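Glutathione s-transferase protein (Ralstonia solanacearum, PDB 3TOU) binds glutathione and probably acts as a glutathione transferase, joining the thiol of the tripeptide to electrophilic substrates. Local coordinates at residues A10-E23 / L155-Y168. Residues are numbered along the deposited sequence; the frame is centred on the assembly and turned at random.
Sequences ASPYTRKVRVVLAE and LTLADIAVGCALAY. With GSH (glutathione), chain C; ACT (acetate ion), chain D.
Cys164, Ile160 and Lys16 interlock as knobs into holes where helix 12-23 packs against helix 157-172, the axes of segments 12-23 and 157-168 lying 9.3 Å apart and running 139° from parallel. Cys164 sits among Pro12, Arg15, Lys16 and Val19, its SG 3.8 Å from Arg15 CD. Ile160 fills the next hole: its CG2 meets Val19 CG1 tip to tip at 3.6 Å, while CD1 lies across Val20 CG2. In the reverse direction the Lys16 stem, with CG anti to the backbone N (chi1 -178°), runs out over Leu157 and Ala161; a bend at chi3 then carries NZ to salt bridges with Glu96 and Asp100 of helix 86-114 and a hydrogen bond to Ser65. Pro12 lies on one face of the Tyr168 ring in a CH-pi contact, its CG 3.8 Å from the ring centroid. Tyr168 OH donates to an acetate, probably from the crystallisation liquor. A water accepts from Arg15 NH1 and donates to Cys164 O; Arg15 NH2 bonds Phe198 O. Thr156 and Asp159 form a capping box on helix 157-172: Thr156 N donates to Asp159 OD2 (2.8 Å), Ala158 N to Thr156 OG1 (3.1 Å). Ser11, at the N-cap position of helix 12-23, has its OG 3.2 Å from glutathione SG2. This helix start thus faces both thiol and helical domain, at the buried interface of thioredoxin-like and all-helical domains typical of the glutathione transferase fold.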
ATOM      1  N   ALA A  10       8.205 -15.787   4.319  1.00 14.26           N
ATOM      2  CA  ALA A  10       6.819 -15.914   3.845  1.00 14.73           C
ATOM      3  C   ALA A  10       6.270 -14.624   3.236  1.00 14.61           C
ATOM      4  O   ALA A  10       5.488 -14.682   2.290  1.00 15.02           O
ATOM      5  CB  ALA A  10       5.885 -16.397   4.970  1.00 14.87           C
ATOM      6  N   SER A  11       6.687 -13.477   3.781  1.00 14.05           N
ATOM      7  CA  SER A  11       6.080 -12.183   3.446  1.00 11.73           C
ATOM      8  C   SER A  11       6.241 -11.859   1.956  1.00 11.29           C
ATOM      9  O   SER A  11       7.363 -11.759   1.457  1.00 11.61           O
ATOM     10  CB  SER A  11       6.721 -11.071   4.282  1.00 12.55           C
ATOM     11  OG  SER A  11       6.349  -9.786   3.796  1.00 15.32           O
ATOM     12  N   PRO A  12       5.115 -11.722   1.237  1.00 13.11           N
ATOM     13  CA  PRO A  12       5.220 -11.444  -0.190  1.00 11.93           C
ATOM     14  C   PRO A  12       5.576  -9.990  -0.482  1.00 10.49           C
ATOM     15  O   PRO A  12       6.190  -9.714  -1.514  1.00 10.13           O
ATOM     16  CB  PRO A  12       3.826 -11.812  -0.721  1.00 11.36           C
ATOM     17  CG  PRO A  12       2.893 -11.539   0.457  1.00 11.07           C
ATOM     18  CD  PRO A  12       3.717 -11.889   1.688  1.00 14.23           C
ATOM     19  N   TYR A  13       5.235  -9.066   0.427  1.00 12.27           N
ATOM     20  CA  TYR A  13       5.682  -7.675   0.268  1.00 11.24           C
ATOM     21  C   TYR A  13       7.197  -7.585   0.438  1.00 10.55           C
ATOM     22  O   TYR A  13       7.866  -6.834  -0.281  1.00 10.48           O
ATOM     23  CB  TYR A  13       5.013  -6.747   1.280  1.00 10.15           C
ATOM     24  CG  TYR A  13       3.513  -6.878   1.358  1.00  9.80           C
ATOM     25  CD1 TYR A  13       2.679  -6.224   0.439  1.00 12.17           C
ATOM     26  CD2 TYR A  13       2.929  -7.627   2.378  1.00 12.77           C
ATOM     27  CE1 TYR A  13       1.280  -6.347   0.550  1.00 12.48           C
ATOM     28  CE2 TYR A  13       1.552  -7.753   2.488  1.00 13.46           C
ATOM     29  CZ  TYR A  13       0.740  -7.111   1.578  1.00 14.45           C
ATOM     30  OH  TYR A  13      -0.632  -7.250   1.730  1.00 17.88           O
ATOM     31  N   THR A  14       7.724  -8.370   1.375  1.00 10.64           N
ATOM     32  CA  THR A  14       9.170  -8.471   1.569  1.00 10.58           C
ATOM     33  C   THR A  14       9.814  -9.101   0.343  1.00  8.44           C
ATOM     34  O   THR A  14      10.845  -8.622  -0.120  1.00 10.37           O
ATOM     35  CB  THR A  14       9.524  -9.282   2.837  1.00 11.62           C
ATOM     36  OG1 THR A  14       8.991  -8.602   3.986  1.00 10.58           O
ATOM     37  CG2 THR A  14      11.062  -9.420   3.014  1.00 11.14           C
ATOM     38  N   ARG A  15       9.192 -10.150  -0.187  1.00 10.34           N
ATOM     39  CA  ARG A  15       9.728 -10.791  -1.383  1.00  9.07           C
ATOM     40  C   ARG A  15       9.848  -9.803  -2.524  1.00 10.85           C
ATOM     41  O   ARG A  15      10.877  -9.776  -3.206  1.00 10.69           O
ATOM     42  CB  ARG A  15       8.907 -11.990  -1.829  1.00 12.61           C
ATOM     43  CG  ARG A  15       9.675 -12.781  -2.881  1.00 14.51           C
ATOM     44  CD  ARG A  15       8.833 -13.831  -3.544  1.00 13.48           C
ATOM     45  NE  ARG A  15       9.694 -14.696  -4.347  1.00 14.07           N
ATOM     46  CZ  ARG A  15       9.269 -15.814  -4.923  1.00 16.72           C
ATOM     47  NH1 ARG A  15       8.003 -16.161  -4.794  1.00 13.66           N
ATOM     48  NH2 ARG A  15      10.104 -16.578  -5.617  1.00 14.25           N
ATOM     49  N   LYS A  16       8.822  -8.968  -2.723  1.00  9.84           N
ATOM     50  CA  LYS A  16       8.893  -7.958  -3.795  1.00 10.46           C
ATOM     51  C   LYS A  16      10.160  -7.111  -3.682  1.00 11.90           C
ATOM     52  O   LYS A  16      10.887  -6.917  -4.662  1.00  9.72           O
ATOM     53  CB  LYS A  16       7.642  -7.070  -3.784  1.00  9.07           C
ATOM     54  CG  LYS A  16       7.614  -6.012  -4.898  1.00 12.07           C
ATOM     55  CD  LYS A  16       6.296  -5.217  -4.854  1.00 16.95           C
ATOM     56  CE  LYS A  16       6.136  -4.468  -3.539  1.00 12.11           C
ATOM     57  NZ  LYS A  16       5.008  -3.461  -3.508  1.00 13.14           N
ATOM     58  N   VAL A  17      10.447  -6.650  -2.467  1.00 10.65           N
ATOM     59  CA  VAL A  17      11.638  -5.852  -2.221  1.00  8.04           C
ATOM     60  C   VAL A  17      12.918  -6.667  -2.477  1.00  9.75           C
ATOM     61  O   VAL A  17      13.854  -6.164  -3.105  1.00 10.75           O
ATOM     62  CB  VAL A  17      11.622  -5.299  -0.771  1.00 10.59           C
ATOM     63  CG1 VAL A  17      12.975  -4.679  -0.422  1.00 12.83           C
ATOM     64  CG2 VAL A  17      10.477  -4.291  -0.605  1.00 10.72           C
ATOM     65  N   ARG A  18      12.938  -7.919  -2.022  1.00 10.45           N
ATOM     66  CA  ARG A  18      14.126  -8.766  -2.176  1.00 11.49           C
ATOM     67  C   ARG A  18      14.413  -9.034  -3.645  1.00 12.37           C
ATOM     68  O   ARG A  18      15.574  -9.051  -4.051  1.00 12.25           O
ATOM     69  CB  ARG A  18      13.969 -10.086  -1.415  1.00 11.13           C
ATOM     70  CG  ARG A  18      13.971  -9.884   0.107  1.00 11.76           C
ATOM     71  CD  ARG A  18      13.617 -11.158   0.843  1.00 17.73           C
ATOM     72  NE  ARG A  18      14.611 -12.207   0.654  1.00 19.82           N
ATOM     73  CZ  ARG A  18      14.320 -13.507   0.618  1.00 17.98           C
ATOM     74  NH1 ARG A  18      13.070 -13.917   0.737  1.00 16.81           N
ATOM     75  NH2 ARG A  18      15.285 -14.403   0.463  1.00 25.60           N
ATOM     76  N   VAL A  19      13.351  -9.240  -4.427  1.00 12.08           N
ATOM     77  CA  VAL A  19      13.501  -9.431  -5.874  1.00  9.58           C
ATOM     78  C   VAL A  19      14.063  -8.172  -6.532  1.00 13.39           C
ATOM     79  O   VAL A  19      14.971  -8.259  -7.356  1.00 12.17           O
ATOM     80  CB  VAL A  19      12.186  -9.862  -6.547  1.00 11.27           C
ATOM     81  CG1 VAL A  19      12.330  -9.901  -8.088  1.00 10.52           C
ATOM     82  CG2 VAL A  19      11.780 -11.248  -6.012  1.00 12.05           C
ATOM     83  N   VAL A  20      13.532  -7.014  -6.148  1.00 11.87           N
ATOM     84  CA  VAL A  20      14.023  -5.742  -6.657  1.00  9.44           C
ATOM     85  C   VAL A  20      15.510  -5.573  -6.323  1.00 14.31           C
ATOM     86  O   VAL A  20      16.301  -5.227  -7.208  1.00 10.98           O
ATOM     87  CB  VAL A  20      13.203  -4.559  -6.082  1.00 10.88           C
ATOM     88  CG1 VAL A  20      13.915  -3.218  -6.306  1.00 12.60           C
ATOM     89  CG2 VAL A  20      11.833  -4.532  -6.765  1.00 11.42           C
ATOM     90  N   LEU A  21      15.877  -5.830  -5.068  1.00 12.94           N
ATOM     91  CA  LEU A  21      17.269  -5.689  -4.633  1.00 13.89           C
ATOM     92  C   LEU A  21      18.199  -6.613  -5.431  1.00 14.40           C
ATOM     93  O   LEU A  21      19.303  -6.218  -5.792  1.00 16.55           O
ATOM     94  CB  LEU A  21      17.399  -5.919  -3.121  1.00 14.85           C
ATOM     95  CG  LEU A  21      16.759  -4.830  -2.227  1.00 12.93           C
ATOM     96  CD1 LEU A  21      16.711  -5.265  -0.767  1.00 14.42           C
ATOM     97  CD2 LEU A  21      17.463  -3.488  -2.353  1.00 17.32           C
ATOM     98  N   ALA A  22      17.731  -7.825  -5.726  1.00 13.96           N
ATOM     99  CA  ALA A  22      18.535  -8.786  -6.502  1.00 12.99           C
ATOM    100  C   ALA A  22      18.686  -8.323  -7.956  1.00 14.86           C
ATOM    101  O   ALA A  22      19.791  -8.352  -8.511  1.00 13.98           O
ATOM    102  CB  ALA A  22      17.909 -10.179  -6.430  1.00 12.57           C
ATOM    103  N   GLU A  23      17.581  -7.888  -8.565  1.00 12.62           N
ATOM    104  CA  GLU A  23      17.616  -7.368  -9.951  1.00 13.44           C
ATOM    105  C   GLU A  23      18.503  -6.134 -10.051  1.00 16.03           C
ATOM    106  O   GLU A  23      19.217  -5.956 -11.042  1.00 15.82           O
ATOM    107  CB  GLU A  23      16.211  -7.044 -10.484  1.00 11.72           C
ATOM    108  CG  GLU A  23      15.279  -8.272 -10.628  1.00  9.94           C
ATOM    109  CD  GLU A  23      15.634  -9.189 -11.810  1.00 16.00           C
ATOM    110  OE1 GLU A  23      16.199  -8.691 -12.802  1.00 16.98           O
ATOM    111  OE2 GLU A  23      15.350 -10.406 -11.743  1.00 19.27           O
ATOM    112  N   LEU A 155      11.354  -6.412 -18.274  1.00 19.83           N
ATOM    113  CA  LEU A 155      10.914  -6.616 -16.889  1.00 16.92           C
ATOM    114  C   LEU A 155      10.871  -5.278 -16.146  1.00 17.88           C
ATOM    115  O   LEU A 155      11.816  -4.482 -16.207  1.00 18.40           O
ATOM    116  CB  LEU A 155      11.842  -7.601 -16.170  1.00 22.84           C
ATOM    117  CG  LEU A 155      11.585  -7.829 -14.678  1.00 19.28           C
ATOM    118  CD1 LEU A 155      11.032  -9.206 -14.409  1.00 24.24           C
ATOM    119  CD2 LEU A 155      12.892  -7.656 -13.927  1.00 28.57           C
ATOM    120  N   THR A 156       9.751  -5.017 -15.476  1.00 15.66           N
ATOM    121  CA  THR A 156       9.657  -3.858 -14.590  1.00 16.06           C
ATOM    122  C   THR A 156       9.166  -4.315 -13.224  1.00 12.73           C
ATOM    123  O   THR A 156       8.932  -5.518 -12.989  1.00 11.72           O
ATOM    124  CB  THR A 156       8.652  -2.812 -15.116  1.00 15.40           C
ATOM    125  OG1 THR A 156       7.338  -3.376 -15.114  1.00 15.10           O
ATOM    126  CG2 THR A 156       9.026  -2.312 -16.535  1.00 16.43           C
ATOM    127  N   LEU A 157       8.989  -3.344 -12.330  1.00 12.16           N
ATOM    128  CA  LEU A 157       8.380  -3.603 -11.017  1.00 13.54           C
ATOM    129  C   LEU A 157       6.979  -4.201 -11.144  1.00 13.87           C
ATOM    130  O   LEU A 157       6.559  -4.951 -10.270  1.00 13.07           O
ATOM    131  CB  LEU A 157       8.334  -2.320 -10.190  1.00 12.17           C
ATOM    132  CG  LEU A 157       7.806  -2.379  -8.746  1.00 10.12           C
ATOM    133  CD1 LEU A 157       8.517  -3.447  -7.919  1.00 14.99           C
ATOM    134  CD2 LEU A 157       7.890  -1.010  -8.095  1.00 16.26           C
ATOM    135  N   ALA A 158       6.285  -3.907 -12.248  1.00 12.36           N
ATOM    136  CA  ALA A 158       4.961  -4.497 -12.504  1.00 13.22           C
ATOM    137  C   ALA A 158       5.042  -6.021 -12.563  1.00 13.79           C
ATOM    138  O   ALA A 158       4.276  -6.722 -11.901  1.00 12.70           O
ATOM    139  CB  ALA A 158       4.359  -3.938 -13.794  1.00 14.23           C
ATOM    140  N   ASP A 159       6.000  -6.528 -13.327  1.00 10.74           N
ATOM    141  CA  ASP A 159       6.200  -7.974 -13.450  1.00 12.62           C
ATOM    142  C   ASP A 159       6.623  -8.611 -12.142  1.00 13.40           C
ATOM    143  O   ASP A 159       6.128  -9.690 -11.796  1.00 12.59           O
ATOM    144  CB  ASP A 159       7.254  -8.251 -14.514  1.00 12.49           C
ATOM    145  CG  ASP A 159       6.895  -7.631 -15.834  1.00 16.30           C
ATOM    146  OD1 ASP A 159       5.909  -8.087 -16.443  1.00 16.18           O
ATOM    147  OD2 ASP A 159       7.576  -6.670 -16.240  1.00 17.01           O
ATOM    148  N   ILE A 160       7.539  -7.947 -11.428  1.00  9.59           N
ATOM    149  CA  ILE A 160       8.006  -8.437 -10.119  1.00 11.44           C
ATOM    150  C   ILE A 160       6.832  -8.585  -9.154  1.00 12.62           C
ATOM    151  O   ILE A 160       6.645  -9.645  -8.540  1.00 11.59           O
ATOM    152  CB  ILE A 160       9.098  -7.516  -9.521  1.00 10.63           C
ATOM    153  CG1 ILE A 160      10.372  -7.590 -10.377  1.00 10.71           C
ATOM    154  CG2 ILE A 160       9.377  -7.853  -8.030  1.00 11.68           C
ATOM    155  CD1 ILE A 160      11.423  -6.547 -10.023  1.00 12.63           C
ATOM    156  N   ALA A 161       6.032  -7.528  -9.058  1.00 10.55           N
ATOM    157  CA  ALA A 161       4.865  -7.511  -8.172  1.00  9.71           C
ATOM    158  C   ALA A 161       3.855  -8.598  -8.525  1.00 10.16           C
ATOM    159  O   ALA A 161       3.397  -9.324  -7.638  1.00 10.73           O
ATOM    160  CB  ALA A 161       4.222  -6.140  -8.169  1.00 11.06           C
ATOM    161  N   VAL A 162       3.523  -8.723  -9.811  1.00  9.99           N
ATOM    162  CA  VAL A 162       2.574  -9.754 -10.248  1.00 10.18           C
ATOM    163  C   VAL A 162       3.135 -11.157  -9.934  1.00 11.68           C
ATOM    164  O   VAL A 162       2.428 -12.025  -9.407  1.00 10.55           O
ATOM    165  CB  VAL A 162       2.227  -9.606 -11.758  1.00 10.22           C
ATOM    166  CG1 VAL A 162       1.464 -10.840 -12.278  1.00 10.35           C
ATOM    167  CG2 VAL A 162       1.398  -8.349 -12.004  1.00 12.82           C
ATOM    168  N   GLY A 163       4.406 -11.363 -10.248  1.00 10.59           N
ATOM    169  CA  GLY A 163       5.091 -12.626  -9.948  1.00 11.56           C
ATOM    170  C   GLY A 163       5.013 -13.030  -8.482  1.00 14.22           C
ATOM    171  O   GLY A 163       4.700 -14.181  -8.153  1.00 12.36           O
ATOM    172  N   CYS A 164       5.277 -12.074  -7.599  1.00 11.82           N
ATOM    173  CA  CYS A 164       5.213 -12.324  -6.159  1.00 13.45           C
ATOM    174  C   CYS A 164       3.789 -12.673  -5.705  1.00 10.90           C
ATOM    175  O   CYS A 164       3.602 -13.551  -4.851  1.00 12.21           O
ATOM    176  CB  CYS A 164       5.725 -11.115  -5.388  1.00 11.09           C
ATOM    177  SG  CYS A 164       7.512 -10.884  -5.560  1.00 15.15           S
ATOM    178  N   ALA A 165       2.801 -11.989  -6.272  1.00 10.78           N
ATOM    179  CA  ALA A 165       1.389 -12.293  -5.983  1.00 11.49           C
ATOM    180  C   ALA A 165       0.965 -13.703  -6.413  1.00 12.53           C
ATOM    181  O   ALA A 165       0.341 -14.422  -5.633  1.00 12.26           O
ATOM    182  CB  ALA A 165       0.459 -11.249  -6.595  1.00 10.13           C
ATOM    183  N   LEU A 166       1.295 -14.095  -7.646  1.00 12.27           N
ATOM    184  CA  LEU A 166       0.951 -15.442  -8.119  1.00 12.08           C
ATOM    185  C   LEU A 166       1.656 -16.508  -7.285  1.00 14.12           C
ATOM    186  O   LEU A 166       1.034 -17.494  -6.884  1.00 12.65           O
ATOM    187  CB  LEU A 166       1.295 -15.620  -9.607  1.00 11.98           C
ATOM    188  CG  LEU A 166       0.589 -14.646 -10.557  1.00 12.86           C
ATOM    189  CD1 LEU A 166       1.061 -14.840 -11.985  1.00 13.46           C
ATOM    190  CD2 LEU A 166      -0.911 -14.789 -10.485  1.00 13.32           C
ATOM    191  N   ALA A 167       2.941 -16.283  -6.995  1.00 12.28           N
ATOM    192  CA  ALA A 167       3.718 -17.199  -6.143  1.00 13.47           C
ATOM    193  C   ALA A 167       3.131 -17.309  -4.744  1.00 15.87           C
ATOM    194  O   ALA A 167       3.145 -18.379  -4.140  1.00 13.40           O
ATOM    195  CB  ALA A 167       5.154 -16.738  -6.034  1.00 13.14           C
ATOM    196  N   TYR A 168       2.625 -16.194  -4.227  1.00 13.50           N
ATOM    197  CA  TYR A 168       2.020 -16.197  -2.908  1.00 12.90           C
ATOM    198  C   TYR A 168       0.730 -17.022  -2.871  1.00 13.05           C
ATOM    199  O   TYR A 168       0.466 -17.722  -1.887  1.00 15.35           O
ATOM    200  CB  TYR A 168       1.809 -14.775  -2.382  1.00 14.70           C
ATOM    201  CG  TYR A 168       1.363 -14.757  -0.939  1.00 13.73           C
ATOM    202  CD1 TYR A 168       2.245 -15.115   0.081  1.00 11.12           C
ATOM    203  CD2 TYR A 168       0.052 -14.429  -0.600  1.00 13.56           C
ATOM    204  CE1 TYR A 168       1.829 -15.129   1.413  1.00 11.61           C
ATOM    205  CE2 TYR A 168      -0.369 -14.431   0.717  1.00 15.69           C
ATOM    206  CZ  TYR A 168       0.519 -14.782   1.717  1.00 15.73           C
ATOM    207  OH  TYR A 168       0.072 -14.779   3.032  1.00 16.71           O
TER
HETATM  208  N1  GSH C 227       1.645  -1.887   2.956  1.00 18.92           N
HETATM  209  CA1 GSH C 227       2.672  -2.840   3.399  1.00 20.57           C
HETATM  210  C1  GSH C 227       3.726  -3.056   2.338  1.00 16.70           C
HETATM  211  O11 GSH C 227       4.910  -3.292   2.686  1.00 16.44           O
HETATM  212  O12 GSH C 227       3.452  -2.971   1.123  1.00 18.44           O
HETATM  213  CB1 GSH C 227       2.058  -4.171   3.840  1.00 21.17           C
HETATM  214  CG1 GSH C 227       3.051  -4.942   4.726  1.00 19.80           C
HETATM  215  CD1 GSH C 227       2.402  -6.058   5.521  1.00 22.57           C
HETATM  216  OE1 GSH C 227       1.021  -6.034   5.791  1.00 27.69           O
HETATM  217  N2  GSH C 227       3.205  -7.029   5.958  1.00 23.66           N
HETATM  218  CA2 GSH C 227       2.733  -8.048   6.892  1.00 27.19           C
HETATM  219  C2  GSH C 227       2.840  -7.531   8.286  1.00 27.15           C
HETATM  220  O2  GSH C 227       4.117  -7.123   8.626  1.00 19.49           O
HETATM  221  CB2 GSH C 227       3.624  -9.293   6.847  1.00 29.60           C
HETATM  222  SG2 GSH C 227       3.464 -10.116   5.246  1.00 31.33           S
HETATM  223  N3  GSH C 227       1.787  -7.486   9.108  1.00 20.55           N
HETATM  224  CA3 GSH C 227       1.961  -7.318  10.546  1.00 20.41           C
HETATM  225  C3  GSH C 227       0.912  -6.448  11.185  1.00 24.88           C
HETATM  226  O31 GSH C 227       0.870  -6.286  12.421  1.00 27.69           O
HETATM  227  O32 GSH C 227       0.063  -5.885  10.491  1.00 29.71           O
HETATM  228  C   ACT D 228       2.281 -15.051   5.485  1.00 24.58           C
HETATM  229  O   ACT D 228       2.740 -15.554   6.530  1.00 25.47           O
HETATM  230  OXT ACT D 228       1.668 -15.825   4.723  1.00 21.74           O
HETATM  231  CH3 ACT D 228       2.461 -13.603   5.166  1.00 25.49           C
HETATM  232  O   HOH W   1       5.677 -14.775  -3.245  1.00 15.67           O